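Local coordinates for myosin-2 (Saccharomyces cerevisiae, PDB 6IXO), which carries organelles and other cargo along polarized actin cables, its globular tail domain, the part described here, binding receptor proteins on the cargo, at residues A[266-269]-A[270-274]; A[201-204]-A[205-208]; A[209-212]-A[213-217]; A[234-237]-A[238-242]; A[37-41]-A[42-46]. All blocks are in the same frame, centred on the assembly; numbering follows the deposited sequence. Where two conformers were deposited one is given.

Contact 1 (A[266-269]-A[270-274]). With SO4 (sulfate ion), chain B.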
# COMPACT_ATOMS: atom_id res chain seq x y z
N ARG A 266 -1.31 -4.79 -21.09
CA ARG A 266 -2.60 -4.66 -20.40
C ARG A 266 -2.41 -3.95 -19.05
O ARG A 266 -3.23 -3.15 -18.63
CB ARG A 266 -3.25 -6.03 -20.19
CG ARG A 266 -3.80 -6.65 -21.50
CD ARG A 266 -4.11 -8.15 -21.31
NE ARG A 266 -5.19 -8.40 -20.35
CZ ARG A 266 -5.58 -9.62 -19.98
NH1 ARG A 266 -4.98 -10.69 -20.49
NH2 ARG A 266 -6.56 -9.77 -19.11
N LEU A 267 -1.31 -4.24 -18.39
CA LEU A 267 -1.05 -3.63 -17.08
C LEU A 267 -0.70 -2.17 -17.29
O LEU A 267 -1.18 -1.28 -16.57
CB LEU A 267 0.08 -4.37 -16.35
CG LEU A 267 0.29 -3.99 -14.88
CD1 LEU A 267 -1.02 -4.08 -14.04
CD2 LEU A 267 1.36 -4.93 -14.30
N GLU A 268 0.08 -1.88 -18.31
CA GLU A 268 0.39 -0.49 -18.64
C GLU A 268 -0.84 0.34 -19.03
O GLU A 268 -0.95 1.53 -18.68
CB GLU A 268 1.44 -0.48 -19.77
CG GLU A 268 1.97 0.86 -20.21
CD GLU A 268 2.89 0.71 -21.45
OE1 GLU A 268 2.70 -0.26 -22.22
OE2 GLU A 268 3.82 1.52 -21.64
N GLU A 269 -1.79 -0.27 -19.74
CA GLU A 269 -2.99 0.46 -20.19
C GLU A 269 -3.91 0.70 -18.97
O GLU A 269 -4.60 1.70 -18.89
CB GLU A 269 -3.70 -0.33 -21.28
CG GLU A 269 -2.93 -0.32 -22.61
CD GLU A 269 -3.12 1.00 -23.32
OE1 GLU A 269 -4.18 1.67 -23.10
OE2 GLU A 269 -2.23 1.36 -24.12
N TRP A 270 -3.91 -0.24 -18.04
CA TRP A 270 -4.66 -0.04 -16.80
C TRP A 270 -4.11 1.21 -16.07
O TRP A 270 -4.89 2.06 -15.57
CB TRP A 270 -4.57 -1.29 -15.89
CG TRP A 270 -5.26 -1.07 -14.57
CD1 TRP A 270 -6.57 -1.33 -14.26
CD2 TRP A 270 -4.67 -0.52 -13.40
NE1 TRP A 270 -6.83 -0.97 -12.96
CE2 TRP A 270 -5.68 -0.48 -12.40
CE3 TRP A 270 -3.38 -0.07 -13.08
CZ2 TRP A 270 -5.45 0.03 -11.12
CZ3 TRP A 270 -3.15 0.42 -11.78
CH2 TRP A 270 -4.18 0.46 -10.84
N CYS A 271 -2.78 1.32 -15.98
CA CYS A 271 -2.12 2.47 -15.35
C CYS A 271 -2.59 3.77 -15.96
O CYS A 271 -2.88 4.74 -15.26
CB CYS A 271 -0.60 2.35 -15.48
SG CYS A 271 0.07 1.05 -14.45
N LYS A 272 -2.69 3.76 -17.28
CA LYS A 272 -3.11 4.95 -17.99
C LYS A 272 -4.54 5.40 -17.67
O LYS A 272 -4.83 6.58 -17.73
CB LYS A 272 -2.98 4.73 -19.51
CG LYS A 272 -1.54 4.66 -19.99
CD LYS A 272 -1.50 4.42 -21.50
CE LYS A 272 -0.20 3.77 -21.95
NZ LYS A 272 0.97 4.69 -22.09
N THR A 273 -5.44 4.49 -17.36
CA THR A 273 -6.80 4.95 -17.11
C THR A 273 -7.08 5.10 -15.62
O THR A 273 -8.20 5.44 -15.24
CB THR A 273 -7.81 4.00 -17.70
OG1 THR A 273 -7.46 2.66 -17.37
CG2 THR A 273 -7.82 4.17 -19.19
N HIS A 274 -6.07 4.84 -14.80
CA HIS A 274 -6.27 4.87 -13.35
C HIS A 274 -5.36 5.84 -12.65
O HIS A 274 -4.96 5.62 -11.51
CB HIS A 274 -6.10 3.45 -12.78
CG HIS A 274 -7.26 2.58 -13.12
ND1 HIS A 274 -7.37 1.95 -14.34
CD2 HIS A 274 -8.42 2.36 -12.47
CE1 HIS A 274 -8.54 1.33 -14.40
NE2 HIS A 274 -9.19 1.56 -13.27
S SO4 B . -12.47 0.19 -13.64
O1 SO4 B . -11.69 -0.30 -14.77
O2 SO4 B . -13.09 -0.93 -12.94
O3 SO4 B . -13.51 1.10 -14.13
O4 SO4 B . -11.61 0.92 -12.72
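W270, C271, K272 and T273 each donate their backbone N-H to the carbonyl four residues back. The bonds slacken along the turn: W270 N lies 3.0 Å from R266 O. T273 N lies 3.3 Å from E269 O, with an N-H...O angle of only 137°. On the outer side K272 meets two glutamates differently. E268 runs extended beside it and points the same way, E268 CG lying 4.0 Å from K272 CE. The charges stay beyond salt-bridge range, E268 OE2 being 4.3 Å from K272 NZ, and the carboxylate of E268 finds its stronger partner in T280. E269 instead bends at its second torsion (chi2 -78°) and comes across the lysine chain, with E269 OE2 3.8 Å from K272 CE. Two acidic groups so near would probably stabilise the ammonium charge. This is the C-terminal part of helix 254-273 in the DIL region of the all-helical tail, with W270 and L267 turned inward on helices 202-218 and 223-247. The carbonyl of W270 is gripped by two side chains, from opposite faces of its plane. H274 ND1 donates to W270 O over 2.8 Å, nearly in the imidazole plane, while T273 OG1 donates to the same W270 O over 3.2 Å from well above the carbonyl plane. The imidazole is thereby held with one face over W270 NE1, itself bonded to N210. At the far edge of the ring H274 NE2 gives a nearly straight bond (170°) of 2.6 Å to O4 of a sulfate; with both ring nitrogens donating, H274 is probably positively charged.

Contact 2 (A[201-204]-A[205-208])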
# COMPACT_ATOMS: atom_id res chain seq x y z
N THR A 201 -3.73 -15.54 -13.85
CA THR A 201 -3.66 -14.89 -15.17
C THR A 201 -3.61 -13.38 -14.98
O THR A 201 -3.83 -12.89 -13.88
CB THR A 201 -4.86 -15.22 -16.03
OG1 THR A 201 -6.03 -14.67 -15.42
CG2 THR A 201 -5.03 -16.75 -16.18
N MET A 202 -3.36 -12.65 -16.06
CA MET A 202 -3.36 -11.20 -16.02
C MET A 202 -4.66 -10.66 -15.48
O MET A 202 -4.68 -9.59 -14.84
CB MET A 202 -3.12 -10.61 -17.40
CG MET A 202 -1.72 -10.73 -17.87
SD MET A 202 -0.56 -10.20 -16.61
CE MET A 202 -0.89 -8.43 -16.39
N ASP A 203 -5.77 -11.35 -15.72
CA ASP A 203 -7.02 -10.89 -15.11
C ASP A 203 -6.95 -10.85 -13.59
O ASP A 203 -7.57 -9.99 -12.95
CB ASP A 203 -8.18 -11.78 -15.52
CG ASP A 203 -8.69 -11.44 -16.90
OD1 ASP A 203 -8.57 -10.26 -17.31
OD2 ASP A 203 -9.21 -12.36 -17.56
N ASP A 204 -6.21 -11.77 -13.00
CA ASP A 204 -6.11 -11.77 -11.56
C ASP A 204 -5.28 -10.59 -11.11
O ASP A 204 -5.55 -10.02 -10.05
CB ASP A 204 -5.50 -13.05 -11.02
CG ASP A 204 -6.32 -14.27 -11.38
OD1 ASP A 204 -7.55 -14.25 -11.17
OD2 ASP A 204 -5.73 -15.21 -11.95
N ILE A 205 -4.27 -10.25 -11.90
CA ILE A 205 -3.40 -9.12 -11.56
C ILE A 205 -4.16 -7.80 -11.70
O ILE A 205 -4.04 -6.89 -10.85
CB ILE A 205 -2.15 -9.09 -12.47
CG1 ILE A 205 -1.34 -10.38 -12.28
CG2 ILE A 205 -1.28 -7.89 -12.13
CD1 ILE A 205 -0.94 -10.66 -10.77
N LEU A 206 -4.93 -7.69 -12.78
CA LEU A 206 -5.72 -6.48 -12.95
C LEU A 206 -6.76 -6.34 -11.83
O LEU A 206 -6.99 -5.24 -11.32
CB LEU A 206 -6.40 -6.50 -14.32
CG LEU A 206 -5.34 -6.40 -15.42
CD1 LEU A 206 -6.01 -6.63 -16.76
CD2 LEU A 206 -4.71 -5.05 -15.38
N THR A 207 -7.40 -7.45 -11.45
CA THR A 207 -8.37 -7.44 -10.35
C THR A 207 -7.72 -6.90 -9.09
O THR A 207 -8.29 -6.09 -8.35
CB THR A 207 -8.92 -8.85 -10.10
OG1 THR A 207 -9.75 -9.21 -11.19
CG2 THR A 207 -9.74 -8.89 -8.80
N PHE A 208 -6.50 -7.34 -8.84
CA PHE A 208 -5.75 -6.95 -7.66
C PHE A 208 -5.45 -5.45 -7.62
O PHE A 208 -5.69 -4.78 -6.60
CB PHE A 208 -4.45 -7.79 -7.62
CG PHE A 208 -3.44 -7.38 -6.55
CD1 PHE A 208 -3.35 -8.10 -5.37
CD2 PHE A 208 -2.55 -6.33 -6.75
CE1 PHE A 208 -2.37 -7.76 -4.39
CE2 PHE A 208 -1.59 -5.99 -5.80
CZ PHE A 208 -1.50 -6.71 -4.61
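The contact between T201-D204 and I205-F208 is a helix start, a cap followed by the first two turns of helix 202-218, with I205 N weakly bonded to T201 O across the two segments. T201 occupies the N-cap. Its backbone N-H reaches D204 OD2 over 2.8 Å and almost straight (168°), meeting the carboxylate on its anti side and somewhat out of its plane. In return T201 OG1 accepts weakly from D203 N at 3.3 Å. T201 and D204 thus form a capping box, and the two acidic side chains of this first turn would probably interact favourably with the helix's positive end. D203 has a further role, its OD1 making a salt bridge with R266 of helix 254-273. One turn on, D203 O is held by a single residue from opposite faces of its plane: T207 OG1 donates at 2.9 Å and T207 N at 3.0 Å. The inward side is apolar. M202 folds back at chi2 and chi3 (-48° and -65°), which brings M202 CE obliquely across to I205 CB at 4.2 Å. L206 lays its CG 3.3 Å from M202 O, and its methyls face R266 and W270, whereas I205 and F208 turn to helix 134-180.

Contact 3 (A[209-212]-A[213-217]). With SO4 (sulfate ion), chain B.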
# COMPACT_ATOMS: atom_id res chain seq x y z
N PHE A 209 -4.90 -4.92 -8.70
CA PHE A 209 -4.67 -3.48 -8.77
C PHE A 209 -5.99 -2.68 -8.81
O PHE A 209 -6.10 -1.61 -8.17
CB PHE A 209 -3.81 -3.12 -9.99
CG PHE A 209 -2.36 -3.37 -9.77
CD1 PHE A 209 -1.58 -2.46 -9.08
CD2 PHE A 209 -1.77 -4.56 -10.24
CE1 PHE A 209 -0.23 -2.70 -8.84
CE2 PHE A 209 -0.42 -4.81 -10.01
CZ PHE A 209 0.36 -3.89 -9.31
N ASN A 210 -7.00 -3.18 -9.51
CA ASN A 210 -8.31 -2.49 -9.43
C ASN A 210 -8.85 -2.37 -8.00
O ASN A 210 -9.50 -1.38 -7.63
CB ASN A 210 -9.34 -3.23 -10.24
CG ASN A 210 -9.50 -2.64 -11.58
OD1 ASN A 210 -9.56 -1.42 -11.71
ND2 ASN A 210 -9.56 -3.48 -12.60
N SER A 211 -8.61 -3.41 -7.22
CA SER A 211 -9.11 -3.45 -5.85
C SER A 211 -8.38 -2.39 -5.03
O SER A 211 -8.99 -1.69 -4.23
CB SER A 211 -8.92 -4.86 -5.28
OG SER A 211 -9.38 -4.92 -3.94
N ILE A 212 -7.07 -2.25 -5.25
CA ILE A 212 -6.35 -1.17 -4.58
C ILE A 212 -6.94 0.17 -4.99
O ILE A 212 -7.25 1.01 -4.15
CB ILE A 212 -4.88 -1.19 -4.90
CG1 ILE A 212 -4.25 -2.44 -4.28
CG2 ILE A 212 -4.16 0.03 -4.30
CD1 ILE A 212 -2.81 -2.65 -4.70
N TYR A 213 -7.12 0.35 -6.30
CA TYR A 213 -7.68 1.62 -6.77
C TYR A 213 -9.03 1.95 -6.15
O TYR A 213 -9.24 3.08 -5.63
CB TYR A 213 -7.83 1.55 -8.32
CG TYR A 213 -8.53 2.77 -8.89
CD1 TYR A 213 -7.81 3.92 -9.20
CD2 TYR A 213 -9.89 2.76 -9.13
CE1 TYR A 213 -8.43 5.03 -9.74
CE2 TYR A 213 -10.53 3.87 -9.68
CZ TYR A 213 -9.79 5.00 -9.98
OH TYR A 213 -10.39 6.11 -10.53
N TRP A 214 -9.98 1.00 -6.21
CA TRP A 214 -11.35 1.32 -5.78
C TRP A 214 -11.49 1.44 -4.26
O TRP A 214 -12.29 2.24 -3.78
CB TRP A 214 -12.34 0.29 -6.32
CG TRP A 214 -12.67 0.56 -7.72
CD1 TRP A 214 -12.31 -0.18 -8.84
CD2 TRP A 214 -13.39 1.70 -8.21
NE1 TRP A 214 -12.80 0.43 -9.97
CE2 TRP A 214 -13.46 1.58 -9.61
CE3 TRP A 214 -13.99 2.81 -7.59
CZ2 TRP A 214 -14.10 2.54 -10.41
CZ3 TRP A 214 -14.62 3.74 -8.37
CH2 TRP A 214 -14.67 3.61 -9.77
N CYS A 215 -10.69 0.67 -3.50
CA CYS A 215 -10.70 0.78 -2.02
C CYS A 215 -10.17 2.14 -1.61
O CYS A 215 -10.75 2.84 -0.74
CB CYS A 215 -9.87 -0.36 -1.36
SG CYS A 215 -10.76 -1.94 -1.41
N MET A 216 -9.08 2.55 -2.24
CA MET A 216 -8.53 3.88 -1.97
C MET A 216 -9.45 5.00 -2.39
O MET A 216 -9.63 5.99 -1.65
CB MET A 216 -7.18 4.04 -2.65
CG MET A 216 -6.19 3.08 -2.00
SD MET A 216 -4.57 3.79 -1.99
CE MET A 216 -3.66 2.54 -1.10
N LYS A 217 -10.05 4.87 -3.57
CA LYS A 217 -11.03 5.87 -4.00
C LYS A 217 -12.27 5.94 -3.08
O LYS A 217 -12.70 7.04 -2.62
CB LYS A 217 -11.46 5.55 -5.45
CG LYS A 217 -12.35 6.63 -6.03
CD LYS A 217 -12.34 6.65 -7.56
CE LYS A 217 -13.07 7.92 -8.06
NZ LYS A 217 -12.84 8.18 -9.52
S SO4 B . -12.47 0.19 -13.64
O1 SO4 B . -11.69 -0.30 -14.77
O2 SO4 B . -13.09 -0.93 -12.94
O3 SO4 B . -13.51 1.10 -14.13
O4 SO4 B . -11.61 0.92 -12.72
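W214 packs its indole against the carbonyl of N210, with W214 CD1 3.3 Å from N210 O, the same oxygen that accepts the backbone N-H of W214. Its CG lies beside the backbone N (chi1 -80°), which turns the indole back along the helix toward N210. From there the pyrrole edge of the ring looks onto a sulfate whose sulfur lies near the ring plane. W214 NE1 divides its N-H between two sulfate oxygens, O4 at 3.0 Å and O2 at 3.3 Å, both bonds weak. The amide of N210 borders the same anion, but its OD1 is occupied by W270 NE1, and H274 supplies the stronger hydrogen bond to the sulfate. Next out stands Y213, whose CE2 sits 3.7 Å above the centre of the W214 ring; H274 and F226 each meet the tyrosine ring edge-to-face. K217, a turn further on, brings NZ within 3.4 Å of Y213 OH in a weak bond. Away from the sulfate the helix becomes apolar. I212 and M216 run side by side in the same direction, I212 CG2 4.1 Å from M216 CE, and both pack against helix 223-247. On another flank C215 SG lies 3.3 Å from S211 O and 4.1 Å from S211 OG, these two residues facing helix 97-124. The whole is an amphipathic helix of an all-helical bundle, its polar flank carrying a small anion site that probably reflects the crystallisation liquor.

Contact 4 (A[234-237]-A[238-242])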
# COMPACT_ATOMS: atom_id res chain seq x y z
N LEU A 234 4.31 -1.90 -8.85
CA LEU A 234 4.68 -2.07 -10.27
C LEU A 234 6.18 -2.28 -10.45
O LEU A 234 6.62 -3.14 -11.22
CB LEU A 234 4.24 -0.85 -11.09
CG LEU A 234 2.72 -0.71 -11.21
CD1 LEU A 234 2.38 0.63 -11.85
CD2 LEU A 234 2.11 -1.89 -12.02
N ASN A 235 6.98 -1.44 -9.78
CA ASN A 235 8.44 -1.65 -9.80
C ASN A 235 8.82 -3.05 -9.35
O ASN A 235 9.75 -3.68 -9.90
CB ASN A 235 9.17 -0.64 -8.92
CG ASN A 235 9.29 0.70 -9.59
OD1 ASN A 235 9.56 0.76 -10.78
ND2 ASN A 235 9.14 1.80 -8.83
N TYR A 236 8.10 -3.50 -8.32
CA TYR A 236 8.30 -4.82 -7.74
C TYR A 236 7.97 -5.92 -8.77
O TYR A 236 8.75 -6.83 -8.99
CB TYR A 236 7.42 -5.02 -6.51
CG TYR A 236 7.79 -6.27 -5.72
CD1 TYR A 236 8.94 -6.29 -4.92
CD2 TYR A 236 6.97 -7.40 -5.74
CE1 TYR A 236 9.29 -7.46 -4.17
CE2 TYR A 236 7.28 -8.56 -4.95
CZ TYR A 236 8.45 -8.58 -4.21
OH TYR A 236 8.74 -9.69 -3.46
N VAL A 237 6.80 -5.82 -9.37
CA VAL A 237 6.42 -6.78 -10.43
C VAL A 237 7.48 -6.81 -11.54
O VAL A 237 7.89 -7.86 -12.02
CB VAL A 237 5.04 -6.39 -11.00
CG1 VAL A 237 4.78 -7.09 -12.33
CG2 VAL A 237 3.93 -6.69 -9.96
N ASP A 238 7.91 -5.63 -11.96
CA ASP A 238 8.93 -5.51 -12.99
C ASP A 238 10.18 -6.30 -12.60
O ASP A 238 10.69 -7.09 -13.40
CB ASP A 238 9.25 -4.03 -13.19
CG ASP A 238 10.03 -3.74 -14.48
OD1 ASP A 238 9.63 -4.21 -15.56
OD2 ASP A 238 11.05 -3.04 -14.41
N ALA A 239 10.68 -6.09 -11.38
CA ALA A 239 11.95 -6.70 -10.95
C ALA A 239 11.82 -8.21 -10.89
O ALA A 239 12.62 -8.95 -11.51
CB ALA A 239 12.41 -6.14 -9.50
N ILE A 240 10.78 -8.69 -10.19
CA ILE A 240 10.72 -10.13 -9.91
C ILE A 240 10.37 -10.89 -11.20
O ILE A 240 10.86 -12.00 -11.40
CB ILE A 240 9.69 -10.50 -8.80
CG1 ILE A 240 8.26 -10.19 -9.25
CG2 ILE A 240 10.06 -9.84 -7.44
CD1 ILE A 240 7.20 -10.69 -8.21
N CYS A 241 9.53 -10.30 -12.06
CA CYS A 241 9.24 -11.01 -13.35
C CYS A 241 10.44 -10.99 -14.31
O CYS A 241 10.72 -12.00 -14.99
CB CYS A 241 8.02 -10.39 -14.06
SG CYS A 241 6.51 -10.72 -13.09
N PHE A 242 11.12 -9.86 -14.38
CA PHE A 242 12.34 -9.78 -15.20
C PHE A 242 13.35 -10.86 -14.77
O PHE A 242 13.95 -11.56 -15.61
CB PHE A 242 12.99 -8.39 -15.09
CG PHE A 242 14.28 -8.29 -15.88
CD1 PHE A 242 14.25 -8.00 -17.25
CD2 PHE A 242 15.53 -8.53 -15.26
CE1 PHE A 242 15.45 -7.92 -18.02
CE2 PHE A 242 16.75 -8.46 -16.02
CZ PHE A 242 16.69 -8.16 -17.41
O HOH W 1 12.09 -2.59 -11.13
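D238 opens the second segment by donating its backbone N-H to L234 O, while its CB rests 3.3 Å from N235 O. Its CG is directed away from the backbone N (chi1 -165°), and the carboxylate leaves this helix for H285 and the backbone N of L286, which hold one oxygen each. A water 2.9 Å from N235 O also lies near this aspartate, though its link to D238 OD2 is long and weak. A239 presents only a methyl group, while its N-H goes to N235 O. I240 makes the main side-chain contact. Its CG2 lies over one face of the Y236 ring, displaced toward the rim, in a CH-pi interaction 4.0 Å from the ring centroid and 17° off the normal. The other branch starts between the backbone N and the carbonyl carbon (chi1 65°) and carries I240 CD1 to within 3.9 Å of Y236 CE2, so both branches of the isoleucine grip the tyrosine. C241 then sets its SG 4.1 Å from V237 CG1 and faces helix 134-180. F242 closes the segment with a backbone bond to D238 O, its ring turned toward L313 and I370. In this buried stretch of helix 223-247 dispersion does most of the side-chain work, and the one acidic group is paid for by partners on helix 284-294.

Contact 5 (A[37-41]-A[42-46])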
# COMPACT_ATOMS: atom_id res chain seq x y z
N VAL A 37 -15.41 -3.80 7.39
CA VAL A 37 -15.07 -2.84 6.37
C VAL A 37 -16.30 -2.60 5.50
O VAL A 37 -17.03 -3.53 5.20
CB VAL A 37 -13.87 -3.39 5.50
CG1 VAL A 37 -13.52 -2.41 4.43
CG2 VAL A 37 -12.65 -3.62 6.37
N PRO A 38 -16.56 -1.35 5.09
CA PRO A 38 -17.68 -1.18 4.15
C PRO A 38 -17.32 -1.56 2.72
O PRO A 38 -16.14 -1.65 2.41
CB PRO A 38 -17.98 0.32 4.23
CG PRO A 38 -16.68 0.93 4.64
CD PRO A 38 -16.06 -0.06 5.60
N ASP A 39 -18.32 -1.74 1.85
CA ASP A 39 -18.10 -2.14 0.45
C ASP A 39 -17.44 -1.06 -0.42
O ASP A 39 -17.77 0.12 -0.31
CB ASP A 39 -19.43 -2.56 -0.17
CG ASP A 39 -19.61 -4.06 -0.21
OD1 ASP A 39 -18.74 -4.77 0.33
OD2 ASP A 39 -20.62 -4.52 -0.78
N ALA A 40 -16.53 -1.47 -1.31
CA ALA A 40 -15.88 -0.53 -2.24
C ALA A 40 -16.13 -0.88 -3.73
O ALA A 40 -16.33 -2.05 -4.08
CB ALA A 40 -14.40 -0.47 -1.96
N GLY A 41 -16.11 0.13 -4.60
CA GLY A 41 -16.40 -0.06 -6.01
C GLY A 41 -17.09 1.12 -6.69
O GLY A 41 -17.44 2.12 -6.05
N VAL A 42 -17.31 0.96 -8.00
CA VAL A 42 -17.75 2.06 -8.87
C VAL A 42 -19.09 2.70 -8.48
O VAL A 42 -19.22 3.92 -8.52
CB VAL A 42 -17.83 1.59 -10.36
CG1 VAL A 42 -18.62 0.29 -10.49
CG2 VAL A 42 -18.42 2.69 -11.24
N ALA A 43 -20.08 1.89 -8.10
CA ALA A 43 -21.41 2.42 -7.80
C ALA A 43 -21.61 2.68 -6.31
O ALA A 43 -22.75 2.77 -5.83
CB ALA A 43 -22.48 1.48 -8.33
N ILE A 44 -20.51 2.82 -5.58
CA ILE A 44 -20.59 2.93 -4.13
C ILE A 44 -20.27 4.34 -3.63
O ILE A 44 -19.28 4.95 -4.01
CB ILE A 44 -19.64 1.92 -3.47
CG1 ILE A 44 -20.20 0.52 -3.71
CG2 ILE A 44 -19.47 2.23 -1.99
CD1 ILE A 44 -19.49 -0.54 -2.99
N GLN A 45 -21.14 4.85 -2.76
CA GLN A 45 -20.98 6.19 -2.23
C GLN A 45 -20.95 6.17 -0.70
O GLN A 45 -21.99 6.20 -0.05
CB GLN A 45 -22.09 7.11 -2.75
CG GLN A 45 -22.00 7.33 -4.27
CD GLN A 45 -23.21 8.06 -4.84
OE1 GLN A 45 -24.13 8.42 -4.12
NE2 GLN A 45 -23.19 8.27 -6.16
N LEU A 46 -19.75 6.09 -0.16
CA LEU A 46 -19.56 6.07 1.29
C LEU A 46 -19.33 7.45 1.83
O LEU A 46 -18.54 8.21 1.28
CB LEU A 46 -18.36 5.19 1.67
CG LEU A 46 -18.46 3.75 1.23
CD1 LEU A 46 -17.18 3.01 1.62
CD2 LEU A 46 -19.68 3.13 1.86
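G41 and I44 bracket a type I beta turn that reverses the loop between helices 20-32 and 48-51, the two arms running 152° apart without forming a regular strand. Its hydrogen bonding is sparse. I44 N donates to G41 O at 3.2 Å, and the donor approaches from 52° out of the carbonyl plane. At a phi of 147° a side chain on G41 would run into the nitrogen of V42 and the carbonyl of A40, which explains the glycine. Polar ties to the rest of the fold come from the backbone: G41 N meets S218 OG, and L46 O accepts from H220 NE2. The apolar contacts between the arms are more numerous. P38 and L46 cross at an angle, and P38 CG touches L46 CD1 at 3.7 Å. Nearer the turn, I44 leans back over the first arm, its CD1 3.5 Å from D39 CB, while the carboxylate of D39 leads away from the second arm. F219 lies against P38, A40 and L46, and W214 against V42, so the loop is laid on the end of helix 202-218 at the surface of the tail domain. A third group of contacts buries a backbone carbonyl. D39 O has no hydrogen-bonding partner anywhere in the model; three methyl groups of the second arm crowd against it. The CG2 branch of I44, anti to the backbone N, comes 3.2 Å from D39 O. I44 CD1 follows at 3.3 Å from the same D39 O, and L46 CD1 completes the group at 3.5 Å from it.

Contact 4 is the buried member of the set, contacts 1, 2 and 3 are half-buried, and contact 5 lies at the surface. Contacts 2 and 3 follow one another along helix 202-218, and contact 1 on helix 254-273 touches both, through a salt bridge to the first and a probable indole-amide hydrogen bond to the second. Contacts 1 and 3 also share the sulfate. Leucine and cysteine packing links contact 1 to contact 4, whereas contacts 4 and 5 stand about 30 Å apart between centres. Chemistry follows position: aromatic and aliphatic faces inside, capping and charge pairs at helix ends, and turn geometry where the loop of contact 5 covers W214.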